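Local coordinates for protein-arginine-phosphatase (Bacillus subtilis subsp. subtilis, PDB 4KK3) that removes the phosphate group from phosphoarginine residues of many proteins, counteracting the arginine kinase McsB, at residues A[19-24]-A[139-144]; A[28-33]-A[143-148]; A[69-74]-A[96-101]; A[103-108]-A[132-137]. All blocks are in the same frame, centred on the assembly; numbering follows the deposited sequence.

Interaction 1: A[19-24]-A[139-144]; sequences ALFKSI and RQLAKQ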
loop_
_atom_site.group_PDB
_atom_site.type_symbol
_atom_site.label_atom_id
_atom_site.label_comp_id
_atom_site.label_asym_id
_atom_site.label_seq_id
_atom_site.Cartn_x
_atom_site.Cartn_y
_atom_site.Cartn_z
ATOM N N ALA A 19 -1.158 5.629 4.582
ATOM C CA ALA A 19 -1.086 6.606 5.674
ATOM C C ALA A 19 0.278 6.576 6.347
ATOM O O ALA A 19 0.844 7.640 6.659
ATOM C CB ALA A 19 -2.192 6.347 6.682
ATOM N N LEU A 20 0.800 5.375 6.596
ATOM C CA LEU A 20 2.142 5.228 7.158
ATOM C C LEU A 20 3.210 5.833 6.231
ATOM O O LEU A 20 4.095 6.576 6.683
ATOM C CB LEU A 20 2.472 3.757 7.441
ATOM C CG LEU A 20 1.709 3.060 8.573
ATOM C CD1 LEU A 20 1.954 1.562 8.531
ATOM C CD2 LEU A 20 2.171 3.627 9.909
ATOM N N PHE A 21 3.138 5.514 4.938
ATOM C CA PHE A 21 4.137 6.040 4.002
ATOM C C PHE A 21 4.068 7.560 3.790
ATOM O O PHE A 21 5.104 8.219 3.634
ATOM C CB PHE A 21 4.082 5.310 2.661
ATOM C CG PHE A 21 5.248 5.616 1.775
ATOM C CD1 PHE A 21 6.527 5.228 2.145
ATOM C CD2 PHE A 21 5.068 6.283 0.579
ATOM C CE1 PHE A 21 7.622 5.520 1.326
ATOM C CE2 PHE A 21 6.161 6.572 -0.242
ATOM C CZ PHE A 21 7.425 6.188 0.142
ATOM N N LYS A 22 2.862 8.118 3.772
ATOM C CA LYS A 22 2.726 9.570 3.635
ATOM C C LYS A 22 3.438 10.276 4.782
ATOM O O LYS A 22 4.118 11.284 4.576
ATOM C CB LYS A 22 1.257 9.983 3.596
ATOM C CG LYS A 22 0.575 9.756 2.252
ATOM C CD LYS A 22 -0.925 9.956 2.388
ATOM C CE LYS A 22 -1.619 10.051 1.043
ATOM N NZ LYS A 22 -3.101 10.158 1.225
ATOM N N SER A 23 3.291 9.729 5.985
ATOM C CA SER A 23 3.931 10.297 7.167
ATOM C C SER A 23 5.450 10.214 7.083
ATOM O O SER A 23 6.150 11.207 7.307
ATOM C CB SER A 23 3.455 9.576 8.428
ATOM O OG SER A 23 4.045 10.156 9.580
ATOM N N ILE A 24 5.942 9.015 6.772
ATOM C CA ILE A 24 7.367 8.740 6.613
ATOM C C ILE A 24 7.971 9.615 5.521
ATOM O O ILE A 24 9.031 10.223 5.710
ATOM C CB ILE A 24 7.588 7.247 6.238
ATOM C CG1 ILE A 24 7.419 6.350 7.458
ATOM C CG2 ILE A 24 8.976 7.040 5.653
ATOM C CD1 ILE A 24 7.220 4.885 7.089
ATOM N N ARG A 139 9.666 2.310 5.763
ATOM C CA ARG A 139 10.871 3.071 6.101
ATOM C C ARG A 139 12.014 2.767 5.139
ATOM O O ARG A 139 12.719 3.683 4.708
ATOM C CB ARG A 139 11.302 2.850 7.555
ATOM C CG ARG A 139 10.333 3.476 8.545
ATOM C CD ARG A 139 10.880 3.522 9.955
ATOM N NE ARG A 139 9.891 4.082 10.875
ATOM C CZ ARG A 139 9.658 5.384 11.025
ATOM N NH1 ARG A 139 10.346 6.276 10.322
ATOM N NH2 ARG A 139 8.736 5.798 11.881
ATOM N N GLN A 140 12.180 1.494 4.788
ATOM C CA GLN A 140 13.208 1.101 3.825
ATOM C C GLN A 140 12.882 1.640 2.439
ATOM O O GLN A 140 13.779 2.090 1.731
ATOM C CB GLN A 140 13.362 -0.412 3.732
ATOM C CG GLN A 140 13.639 -1.158 5.015
ATOM C CD GLN A 140 13.610 -2.668 4.803
ATOM O OE1 GLN A 140 14.459 -3.226 4.096
ATOM N NE2 GLN A 140 12.618 -3.334 5.393
ATOM N N LEU A 141 11.607 1.569 2.047
ATOM C CA LEU A 141 11.168 2.101 0.763
ATOM C C LEU A 141 11.562 3.564 0.613
ATOM O O LEU A 141 12.080 3.976 -0.422
ATOM C CB LEU A 141 9.653 1.930 0.566
ATOM C CG LEU A 141 9.038 2.463 -0.738
ATOM C CD1 LEU A 141 9.566 1.689 -1.951
ATOM C CD2 LEU A 141 7.508 2.393 -0.712
ATOM N N ALA A 142 11.311 4.344 1.658
ATOM C CA ALA A 142 11.654 5.752 1.659
ATOM C C ALA A 142 13.139 5.960 1.366
ATOM O O ALA A 142 13.496 6.747 0.495
ATOM C CB ALA A 142 11.271 6.372 2.975
ATOM N N LYS A 143 13.993 5.227 2.073
ATOM C CA LYS A 143 15.434 5.336 1.880
ATOM C C LYS A 143 15.817 4.936 0.459
ATOM O O LYS A 143 16.713 5.530 -0.137
ATOM C CB LYS A 143 16.198 4.474 2.892
ATOM C CG LYS A 143 15.861 4.726 4.360
ATOM C CD LYS A 143 16.274 6.111 4.832
ATOM C CE LYS A 143 16.114 6.238 6.344
ATOM N NZ LYS A 143 16.308 7.634 6.835
ATOM N N GLN A 144 15.133 3.934 -0.084
ATOM C CA GLN A 144 15.438 3.471 -1.429
ATOM C C GLN A 144 15.008 4.486 -2.476
ATOM O O GLN A 144 15.724 4.718 -3.448
ATOM C CB GLN A 144 14.779 2.122 -1.704
ATOM C CG GLN A 144 15.457 0.964 -1.015
ATOM C CD GLN A 144 14.634 -0.294 -1.097
ATOM O OE1 GLN A 144 13.544 -0.297 -1.673
ATOM N NE2 GLN A 144 15.145 -1.376 -0.519
#

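Interaction 2: A[28-33]-A[143-148]; sequences EGLNVN and KQLKKD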
loop_
_atom_site.group_PDB
_atom_site.type_symbol
_atom_site.label_atom_id
_atom_site.label_comp_id
_atom_site.label_asym_id
_atom_site.label_seq_id
_atom_site.Cartn_x
_atom_site.Cartn_y
_atom_site.Cartn_z
ATOM N N GLU A 28 11.033 12.361 5.771
ATOM C CA GLU A 28 12.243 12.105 4.996
ATOM C C GLU A 28 12.436 13.179 3.927
ATOM O O GLU A 28 13.494 13.273 3.302
ATOM C CB GLU A 28 12.157 10.714 4.354
ATOM C CG GLU A 28 13.409 10.241 3.621
ATOM C CD GLU A 28 14.587 9.995 4.547
ATOM O OE1 GLU A 28 14.358 9.693 5.739
ATOM O OE2 GLU A 28 15.743 10.105 4.080
ATOM N N GLY A 29 11.411 13.997 3.723
ATOM C CA GLY A 29 11.481 15.059 2.740
ATOM C C GLY A 29 11.273 14.534 1.337
ATOM O O GLY A 29 11.729 15.132 0.363
ATOM N N LEU A 30 10.584 13.401 1.235
ATOM C CA LEU A 30 10.304 12.793 -0.059
ATOM C C LEU A 30 9.228 13.546 -0.816
ATOM O O LEU A 30 8.194 13.903 -0.255
ATOM C CB LEU A 30 9.850 11.346 0.124
ATOM C CG LEU A 30 10.932 10.283 0.221
ATOM C CD1 LEU A 30 10.283 8.922 0.383
ATOM C CD2 LEU A 30 11.777 10.323 -1.024
ATOM N N ASN A 31 9.465 13.769 -2.102
ATOM C CA ASN A 31 8.464 14.395 -2.950
ATOM C C ASN A 31 7.770 13.346 -3.803
ATOM O O ASN A 31 8.136 13.114 -4.955
ATOM C CB ASN A 31 9.088 15.496 -3.813
ATOM C CG ASN A 31 9.438 16.737 -3.007
ATOM O OD1 ASN A 31 8.808 17.021 -1.985
ATOM N ND2 ASN A 31 10.440 17.483 -3.464
ATOM N N VAL A 32 6.782 12.686 -3.209
ATOM C CA VAL A 32 6.026 11.653 -3.901
ATOM C C VAL A 32 4.538 11.857 -3.689
ATOM O O VAL A 32 4.117 12.484 -2.714
ATOM C CB VAL A 32 6.410 10.239 -3.412
ATOM C CG1 VAL A 32 7.865 9.944 -3.723
ATOM C CG2 VAL A 32 6.148 10.096 -1.925
ATOM N N ASN A 33 3.747 11.323 -4.613
ATOM C CA ASN A 33 2.298 11.331 -4.508
ATOM C C ASN A 33 1.835 9.914 -4.194
ATOM O O ASN A 33 2.198 8.980 -4.894
ATOM C CB ASN A 33 1.694 11.812 -5.826
ATOM C CG ASN A 33 0.216 12.112 -5.717
ATOM O OD1 ASN A 33 -0.624 11.243 -5.951
ATOM N ND2 ASN A 33 -0.111 13.352 -5.372
ATOM N N LYS A 143 13.993 5.227 2.073
ATOM C CA LYS A 143 15.434 5.336 1.880
ATOM C C LYS A 143 15.817 4.936 0.459
ATOM O O LYS A 143 16.713 5.530 -0.137
ATOM C CB LYS A 143 16.198 4.474 2.892
ATOM C CG LYS A 143 15.861 4.726 4.360
ATOM C CD LYS A 143 16.274 6.111 4.832
ATOM C CE LYS A 143 16.114 6.238 6.344
ATOM N NZ LYS A 143 16.308 7.634 6.835
ATOM N N GLN A 144 15.133 3.934 -0.084
ATOM C CA GLN A 144 15.438 3.471 -1.429
ATOM C C GLN A 144 15.008 4.486 -2.476
ATOM O O GLN A 144 15.724 4.718 -3.448
ATOM C CB GLN A 144 14.779 2.122 -1.704
ATOM C CG GLN A 144 15.457 0.964 -1.015
ATOM C CD GLN A 144 14.634 -0.294 -1.097
ATOM O OE1 GLN A 144 13.544 -0.297 -1.673
ATOM N NE2 GLN A 144 15.145 -1.376 -0.519
ATOM N N LEU A 145 13.850 5.104 -2.269
ATOM C CA LEU A 145 13.334 6.071 -3.237
ATOM C C LEU A 145 14.267 7.272 -3.433
ATOM O O LEU A 145 14.201 7.953 -4.455
ATOM C CB LEU A 145 11.925 6.526 -2.865
ATOM C CG LEU A 145 10.828 5.491 -3.132
ATOM C CD1 LEU A 145 9.519 5.960 -2.561
ATOM C CD2 LEU A 145 10.689 5.232 -4.624
ATOM N N LYS A 146 15.141 7.509 -2.458
ATOM C CA LYS A 146 16.174 8.540 -2.578
ATOM C C LYS A 146 17.177 8.219 -3.689
ATOM O O LYS A 146 17.868 9.109 -4.182
ATOM C CB LYS A 146 16.921 8.706 -1.253
ATOM C CG LYS A 146 16.022 8.909 -0.049
ATOM C CD LYS A 146 15.170 10.151 -0.208
ATOM C CE LYS A 146 15.936 11.418 0.139
ATOM N NZ LYS A 146 16.117 11.575 1.610
ATOM N N LYS A 147 17.253 6.948 -4.075
ATOM C CA LYS A 147 18.191 6.507 -5.101
ATOM C C LYS A 147 17.597 6.599 -6.502
ATOM O O LYS A 147 18.196 6.138 -7.472
ATOM C CB LYS A 147 18.634 5.069 -4.836
ATOM C CG LYS A 147 19.383 4.873 -3.534
ATOM C CD LYS A 147 19.811 3.425 -3.370
ATOM C CE LYS A 147 20.594 3.232 -2.086
ATOM N NZ LYS A 147 19.855 3.777 -0.916
ATOM N N ASP A 148 16.419 7.197 -6.610
ATOM C CA ASP A 148 15.737 7.272 -7.890
ATOM C C ASP A 148 15.889 8.657 -8.499
ATOM O O ASP A 148 15.475 9.650 -7.900
ATOM C CB ASP A 148 14.259 6.914 -7.719
ATOM C CG ASP A 148 13.592 6.545 -9.027
ATOM O OD1 ASP A 148 13.618 7.359 -9.972
ATOM O OD2 ASP A 148 13.033 5.433 -9.108
#

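Interaction 3: A[69-74]-A[96-101]; sequences LTEELM and GRYRDK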
loop_
_atom_site.group_PDB
_atom_site.type_symbol
_atom_site.label_atom_id
_atom_site.label_comp_id
_atom_site.label_asym_id
_atom_site.label_seq_id
_atom_site.Cartn_x
_atom_site.Cartn_y
_atom_site.Cartn_z
ATOM N N LEU A 69 -9.394 -0.284 -7.930
ATOM C CA LEU A 69 -8.334 -0.009 -8.867
ATOM C C LEU A 69 -8.959 0.124 -10.255
ATOM O O LEU A 69 -9.870 -0.621 -10.600
ATOM C CB LEU A 69 -7.319 -1.138 -8.829
ATOM C CG LEU A 69 -6.044 -0.934 -9.629
ATOM C CD1 LEU A 69 -5.214 0.208 -9.077
ATOM C CD2 LEU A 69 -5.270 -2.215 -9.587
ATOM N N THR A 70 -8.492 1.091 -11.035
ATOM C CA THR A 70 -9.028 1.311 -12.375
ATOM C C THR A 70 -7.901 1.405 -13.383
ATOM O O THR A 70 -6.739 1.577 -13.009
ATOM C CB THR A 70 -9.813 2.620 -12.465
ATOM O OG1 THR A 70 -8.925 3.712 -12.206
ATOM C CG2 THR A 70 -10.957 2.632 -11.468
ATOM N N GLU A 71 -8.255 1.310 -14.663
ATOM C CA GLU A 71 -7.280 1.431 -15.740
ATOM C C GLU A 71 -6.572 2.783 -15.682
ATOM O O GLU A 71 -5.360 2.860 -15.871
ATOM C CB GLU A 71 -7.956 1.233 -17.101
ATOM C CG GLU A 71 -7.071 1.542 -18.302
ATOM C CD GLU A 71 -5.977 0.512 -18.518
ATOM O OE1 GLU A 71 -6.140 -0.641 -18.065
ATOM O OE2 GLU A 71 -4.954 0.856 -19.150
ATOM N N GLU A 72 -7.330 3.841 -15.399
ATOM C CA GLU A 72 -6.768 5.186 -15.299
ATOM C C GLU A 72 -5.680 5.290 -14.230
ATOM O O GLU A 72 -4.626 5.884 -14.466
ATOM C CB GLU A 72 -7.866 6.208 -15.004
ATOM C CG GLU A 72 -7.387 7.648 -15.042
ATOM C CD GLU A 72 -8.277 8.577 -14.239
ATOM O OE1 GLU A 72 -8.192 8.545 -12.991
ATOM O OE2 GLU A 72 -9.059 9.333 -14.853
ATOM N N LEU A 73 -5.946 4.724 -13.056
ATOM C CA LEU A 73 -4.957 4.693 -11.979
ATOM C C LEU A 73 -3.721 3.890 -12.378
ATOM O O LEU A 73 -2.589 4.280 -12.075
ATOM C CB LEU A 73 -5.564 4.110 -10.703
ATOM C CG LEU A 73 -6.678 4.899 -10.016
ATOM C CD1 LEU A 73 -7.244 4.096 -8.849
ATOM C CD2 LEU A 73 -6.168 6.250 -9.543
HETATM N N MSE A 74 -3.945 2.763 -13.048
HETATM C CA MSE A 74 -2.855 1.895 -13.476
HETATM C C MSE A 74 -1.966 2.575 -14.514
HETATM O O MSE A 74 -0.748 2.415 -14.496
HETATM C CB MSE A 74 -3.392 0.562 -14.015
HETATM C CG MSE A 74 -3.910 -0.390 -12.938
HETATM SE SE MSE A 74 -2.495 -0.961 -11.717
HETATM C CE MSE A 74 -1.249 -1.621 -13.063
ATOM N N GLY A 96 -4.383 -3.447 -17.994
ATOM C CA GLY A 96 -3.525 -3.407 -19.165
ATOM C C GLY A 96 -2.141 -3.992 -18.972
ATOM O O GLY A 96 -1.859 -4.656 -17.965
ATOM N N ARG A 97 -1.279 -3.731 -19.952
ATOM C CA ARG A 97 0.081 -4.248 -19.977
ATOM C C ARG A 97 1.012 -3.408 -19.121
ATOM O O ARG A 97 1.778 -2.582 -19.635
ATOM C CB ARG A 97 0.596 -4.275 -21.420
ATOM C CG ARG A 97 -0.313 -5.014 -22.390
ATOM C CD ARG A 97 -0.209 -6.518 -22.201
ATOM N NE ARG A 97 1.182 -6.970 -22.234
ATOM C CZ ARG A 97 1.576 -8.203 -21.932
ATOM N NH1 ARG A 97 0.685 -9.120 -21.579
ATOM N NH2 ARG A 97 2.860 -8.518 -21.974
ATOM N N TYR A 98 0.968 -3.641 -17.815
ATOM C CA TYR A 98 1.714 -2.811 -16.871
ATOM C C TYR A 98 2.588 -3.602 -15.929
ATOM O O TYR A 98 2.948 -3.098 -14.866
ATOM C CB TYR A 98 0.761 -1.967 -16.030
ATOM C CG TYR A 98 -0.087 -1.032 -16.841
ATOM C CD1 TYR A 98 0.493 -0.031 -17.600
ATOM C CD2 TYR A 98 -1.472 -1.144 -16.845
ATOM C CE1 TYR A 98 -0.277 0.829 -18.353
ATOM C CE2 TYR A 98 -2.252 -0.282 -17.590
ATOM C CZ TYR A 98 -1.647 0.698 -18.345
ATOM O OH TYR A 98 -2.413 1.556 -19.099
ATOM N N ARG A 99 2.939 -4.825 -16.315
ATOM C CA ARG A 99 3.797 -5.669 -15.489
ATOM C C ARG A 99 5.060 -4.961 -15.026
ATOM O O ARG A 99 5.556 -5.228 -13.934
ATOM C CB ARG A 99 4.183 -6.954 -16.230
ATOM C CG ARG A 99 3.084 -7.979 -16.264
ATOM C CD ARG A 99 3.539 -9.267 -16.921
ATOM N NE ARG A 99 2.422 -10.195 -17.028
ATOM C CZ ARG A 99 2.091 -11.082 -16.098
ATOM N NH1 ARG A 99 2.798 -11.184 -14.984
ATOM N NH2 ARG A 99 1.055 -11.883 -16.294
ATOM N N ASP A 100 5.582 -4.065 -15.858
ATOM C CA ASP A 100 6.869 -3.457 -15.566
ATOM C C ASP A 100 6.814 -2.473 -14.432
ATOM O O ASP A 100 7.858 -2.073 -13.933
ATOM C CB ASP A 100 7.428 -2.759 -16.783
ATOM C CG ASP A 100 8.047 -3.733 -17.746
ATOM O OD1 ASP A 100 8.978 -4.461 -17.323
ATOM O OD2 ASP A 100 7.565 -3.783 -18.882
ATOM N N LYS A 101 5.611 -2.090 -14.029
ATOM C CA LYS A 101 5.472 -1.153 -12.905
ATOM C C LYS A 101 4.871 -1.789 -11.654
ATOM O O LYS A 101 4.722 -1.120 -10.635
ATOM C CB LYS A 101 4.650 0.077 -13.313
ATOM C CG LYS A 101 3.163 -0.186 -13.438
ATOM C CD LYS A 101 2.380 1.092 -13.701
ATOM C CE LYS A 101 2.731 1.711 -15.039
ATOM N NZ LYS A 101 1.878 2.916 -15.328
#

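Interaction 4: A[103-108]-A[132-137]; sequences FTLKEY and DELEEL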
loop_
_atom_site.group_PDB
_atom_site.type_symbol
_atom_site.label_atom_id
_atom_site.label_comp_id
_atom_site.label_asym_id
_atom_site.label_seq_id
_atom_site.Cartn_x
_atom_site.Cartn_y
_atom_site.Cartn_z
ATOM N N PHE A 103 4.925 -4.567 -8.601
ATOM C CA PHE A 103 5.777 -5.424 -7.788
ATOM C C PHE A 103 5.103 -5.625 -6.453
ATOM O O PHE A 103 4.347 -4.761 -6.023
ATOM C CB PHE A 103 7.140 -4.748 -7.573
ATOM C CG PHE A 103 7.870 -4.443 -8.852
ATOM C CD1 PHE A 103 8.643 -5.417 -9.470
ATOM C CD2 PHE A 103 7.772 -3.192 -9.445
ATOM C CE1 PHE A 103 9.311 -5.155 -10.660
ATOM C CE2 PHE A 103 8.447 -2.921 -10.633
ATOM C CZ PHE A 103 9.213 -3.907 -11.242
ATOM N N THR A 104 5.372 -6.731 -5.764
ATOM C CA THR A 104 4.944 -6.766 -4.365
ATOM C C THR A 104 5.810 -5.826 -3.551
ATOM O O THR A 104 6.945 -5.527 -3.928
ATOM C CB THR A 104 4.993 -8.152 -3.720
ATOM O OG1 THR A 104 6.354 -8.571 -3.588
ATOM C CG2 THR A 104 4.190 -9.165 -4.552
ATOM N N LEU A 105 5.259 -5.349 -2.435
ATOM C CA LEU A 105 6.005 -4.465 -1.556
ATOM C C LEU A 105 7.284 -5.150 -1.062
ATOM O O LEU A 105 8.368 -4.551 -1.078
ATOM C CB LEU A 105 5.109 -4.014 -0.400
ATOM C CG LEU A 105 5.754 -3.106 0.642
ATOM C CD1 LEU A 105 6.337 -1.846 0.029
ATOM C CD2 LEU A 105 4.701 -2.742 1.675
ATOM N N LYS A 106 7.179 -6.419 -0.672
ATOM C CA LYS A 106 8.355 -7.122 -0.173
ATOM C C LYS A 106 9.418 -7.320 -1.263
ATOM O O LYS A 106 10.587 -7.057 -1.020
ATOM C CB LYS A 106 7.992 -8.424 0.538
ATOM C CG LYS A 106 7.283 -8.165 1.878
ATOM C CD LYS A 106 7.023 -9.438 2.659
ATOM C CE LYS A 106 6.438 -9.095 4.033
ATOM N NZ LYS A 106 6.096 -10.312 4.811
ATOM N N GLU A 107 8.993 -7.758 -2.454
ATOM C CA GLU A 107 9.885 -7.884 -3.620
ATOM C C GLU A 107 10.719 -6.639 -3.847
ATOM O O GLU A 107 11.948 -6.681 -3.947
ATOM C CB GLU A 107 9.050 -8.038 -4.901
ATOM C CG GLU A 107 8.874 -9.399 -5.457
ATOM C CD GLU A 107 8.229 -9.347 -6.834
ATOM O OE1 GLU A 107 7.378 -8.449 -7.093
ATOM O OE2 GLU A 107 8.586 -10.196 -7.664
ATOM N N TYR A 108 10.022 -5.517 -3.964
ATOM C CA TYR A 108 10.641 -4.274 -4.373
ATOM C C TYR A 108 11.635 -3.787 -3.330
ATOM O O TYR A 108 12.733 -3.338 -3.656
ATOM C CB TYR A 108 9.557 -3.227 -4.607
ATOM C CG TYR A 108 10.051 -2.010 -5.335
ATOM C CD1 TYR A 108 10.436 -0.870 -4.648
ATOM C CD2 TYR A 108 10.148 -2.012 -6.718
ATOM C CE1 TYR A 108 10.892 0.243 -5.327
ATOM C CE2 TYR A 108 10.605 -0.918 -7.400
ATOM C CZ TYR A 108 10.979 0.210 -6.705
ATOM O OH TYR A 108 11.431 1.300 -7.413
ATOM N N ASP A 132 3.212 -2.925 12.045
ATOM C CA ASP A 132 4.650 -2.924 12.303
ATOM C C ASP A 132 5.440 -3.489 11.128
ATOM O O ASP A 132 6.519 -3.000 10.800
ATOM C CB ASP A 132 4.977 -3.706 13.576
ATOM C CG ASP A 132 4.511 -2.987 14.837
ATOM O OD1 ASP A 132 4.153 -1.796 14.739
ATOM O OD2 ASP A 132 4.507 -3.608 15.922
ATOM N N GLU A 133 4.882 -4.526 10.508
ATOM C CA GLU A 133 5.470 -5.134 9.332
ATOM C C GLU A 133 5.560 -4.103 8.204
ATOM O O GLU A 133 6.606 -3.952 7.563
ATOM C CB GLU A 133 4.597 -6.327 8.916
ATOM C CG GLU A 133 4.967 -7.008 7.609
ATOM C CD GLU A 133 4.009 -8.141 7.282
ATOM O OE1 GLU A 133 2.902 -8.179 7.861
ATOM O OE2 GLU A 133 4.356 -8.995 6.452
ATOM N N LEU A 134 4.456 -3.401 7.974
ATOM C CA LEU A 134 4.376 -2.359 6.962
ATOM C C LEU A 134 5.341 -1.217 7.256
ATOM O O LEU A 134 6.045 -0.736 6.364
ATOM C CB LEU A 134 2.953 -1.807 6.872
ATOM C CG LEU A 134 1.992 -2.736 6.134
ATOM C CD1 LEU A 134 0.574 -2.186 6.145
ATOM C CD2 LEU A 134 2.504 -2.908 4.685
ATOM N N GLU A 135 5.352 -0.778 8.507
ATOM C CA GLU A 135 6.217 0.335 8.897
ATOM C C GLU A 135 7.677 0.076 8.518
ATOM O O GLU A 135 8.332 0.929 7.914
ATOM C CB GLU A 135 6.078 0.621 10.396
ATOM C CG GLU A 135 6.760 1.908 10.848
ATOM C CD GLU A 135 6.462 2.232 12.300
ATOM O OE1 GLU A 135 5.646 1.510 12.915
ATOM O OE2 GLU A 135 7.039 3.206 12.828
ATOM N N GLU A 136 8.179 -1.102 8.867
ATOM C CA GLU A 136 9.567 -1.455 8.600
ATOM C C GLU A 136 9.868 -1.467 7.102
ATOM O O GLU A 136 10.917 -1.000 6.665
ATOM C CB GLU A 136 9.904 -2.811 9.228
ATOM C CG GLU A 136 11.316 -3.288 8.945
ATOM C CD GLU A 136 11.701 -4.510 9.754
ATOM O OE1 GLU A 136 11.798 -4.406 10.995
ATOM O OE2 GLU A 136 11.909 -5.575 9.144
ATOM N N LEU A 137 8.941 -2.005 6.315
ATOM C CA LEU A 137 9.114 -2.036 4.860
ATOM C C LEU A 137 9.086 -0.636 4.254
ATOM O O LEU A 137 9.854 -0.305 3.334
ATOM C CB LEU A 137 8.007 -2.879 4.240
ATOM C CG LEU A 137 8.172 -4.380 4.486
ATOM C CD1 LEU A 137 6.870 -5.123 4.218
ATOM C CD2 LEU A 137 9.294 -4.925 3.621
#

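Interaction 1: A[19-24]-A[139-144]
Ile24 lies between Arg139 and Ala142, and each of its branches has its own partner. Ile24 CG2 stands anti to the backbone N and meets Ala142 CB at 3.6 Å. The other branch, from CG1 to CD1, runs along the Arg139 side. Ile24 CD1 reaches Arg139 CG at 3.7 Å. At the far end of the arginine, Arg139 NH1 lies 4.1 Å from Ile24 CG1, which sits over one face of the guanidinium, offset toward its rim. The arginine chain is extended from CG to NE, which brings its end back over the isoleucine. Its NH2 is held by a salt bridge to Glu135 of the same helix.

This is helix-helix packing within the low molecular weight phosphatase fold. The segments 19-24 and 139-144, on helices 13-28 and 124-145, cross at -46°, with axes 9.9 Å apart.

Phe21 lies one turn earlier on its helix. Leu141 CD2 lies over one face of the ring in a CH-pi contact, 4.1 Å from the Phe21 ring centroid. Ala142 takes the ring edge: its N lies near the ring plane, 3.9 Å from Phe21 CE1. Across the segments no hydrogen bond forms, and Leu141 continues the apolar layer toward Tyr108 and Val109.

Interaction 2: A[28-33]-A[143-148]
Glu28 and Lys143 have their CA atoms 8.1 Å apart where the chain leaves helix 13-28, and Gly29 turns it with a positive phi of 79°. The carboxylate of Glu28 is gripped by two lysines, one to each oxygen. Lys143 NZ donates to Glu28 OE1 at 3.0 Å, on the syn side and 34° out of the carboxylate plane. Lys146 NZ donates to Glu28 OE2 at 2.9 Å, on the anti side and closer to the plane. Lys146 gets there by bending at chi2, chi3 and chi4, which folds its amine back.

The three residues form a salt-bridge network. In the low molecular weight phosphatase fold it ties the C-terminal end of helix 13-28 to the last turn of helix 124-145 and the type I turn from Leu145 to Asp148. A glutamine here lacks the charge both ammonium groups share and would probably leave one of them without this acceptor and that lysine end freer to turn.

Beside the charges, nearer Phe21, the contact is apolar. Leu30 CD2 presses on Lys146 CD at 3.5 Å, a tight pair, and lies 4.2 Å from Leu145 CB. Leu30, Val32 and Leu145 all pack on Phe21.

Interaction 3: A[69-74]-A[96-101]
Glu71 and Tyr98 are joined by a short hydrogen bond, with Tyr98 OH donating to Glu71 OE2 at 2.6 Å. The hydroxyl meets the syn side of that oxygen, 31° out of the carboxylate plane. Ring and carboxylate planes are 35° apart, and the carboxylate comes to the ring at its edge. Glu71 bends at chi2 (71°), which swings its end toward the loop. Its other oxygen, OE1, takes a weak bond from the backbone Gly96 N at 3.3 Å.

Selenomethionine Met74 packs against the same ring. Its CB lies 3.8 Å from Tyr98 CD2 and its CE 3.6 Å from Tyr98 CB, and its carbonyl O stands over the centre of one ring face. That carbonyl is satisfied by Lys101, whose NZ donates to Met74 O at 2.8 Å in the carbonyl plane. Lys101 NZ also bonds Ala77 O, so one amine binds two carbonyls near the end of helix 71-76. A phenylalanine in place of Tyr98 would probably leave Glu71 OE2 without its hydroxyl donor and the carboxylate less firmly held.

The loop thus supplies donors and helix 71-76 acceptors, and the hold is uneven, short on Glu71 OE2 and weak on OE1.

Interaction 4: A[103-108]-A[132-137]
Lys106 reaches across to Glu133 and Leu137 from the first turn of helix 105-110. From CB the chain runs out extended, with chi2 to chi4 all near 180°. CG is the first atom to touch, 3.9 Å from Leu137 CD1. Lys106 CE lies 3.2 Å from Glu133 OE2 and 4.0 Å from Leu137 CD1. At the tip, Lys106 NZ makes a salt bridge to Glu133 OE2 at 2.7 Å, meeting the oxygen nearly along its C-O axis. The two chains cross at about a right angle. Lys106 NZ has a second acceptor in Asp115 O.

Beside this pair is a leucine cluster. With CG anti to the backbone N (chi1 178°), Leu105 points its CD2 at helix 124-145, where it meets Leu134 CD2 at 3.7 Å. The same methyl, Leu105 CD2, lies 4.1 Å from Leu137 CD1. A capping box of Thr104 and Glu107 fixes the start of helix 105-110.

Leu134 also touches Met16 and Leu20, and its side chain is about 5 Å from that of Arg13. The cluster thus joins the helix after edge strand 102-104 to helix 124-145, near the phosphate-binding loop of the low molecular weight phosphatases, with its nucleophile Cys7 and probable catalytic Arg13.

In the fold
Interactions 1, 2 and 4 all use helix 124-145, whereas interaction 3 joins a short helix to a loop, its centre about 20 to 22 Å from the other centres. Interactions 1 and 4 are buried. Interaction 1 is apolar apart from one arginine, and interaction 4 adds a salt bridge beside its leucines. Leu20 of 19-24 packs on Leu134 of 132-137, which connects the two. Interaction 2 is partly buried and puts charges outside an apolar base. It shares Lys143 and Gln144 with interaction 1, and Phe21 CZ meets Leu145 CD1 between them. Interaction 3 lies at the surface and relies most on hydrogen bonds. Its segment 96-101 leads almost directly into 103-108 of interaction 4.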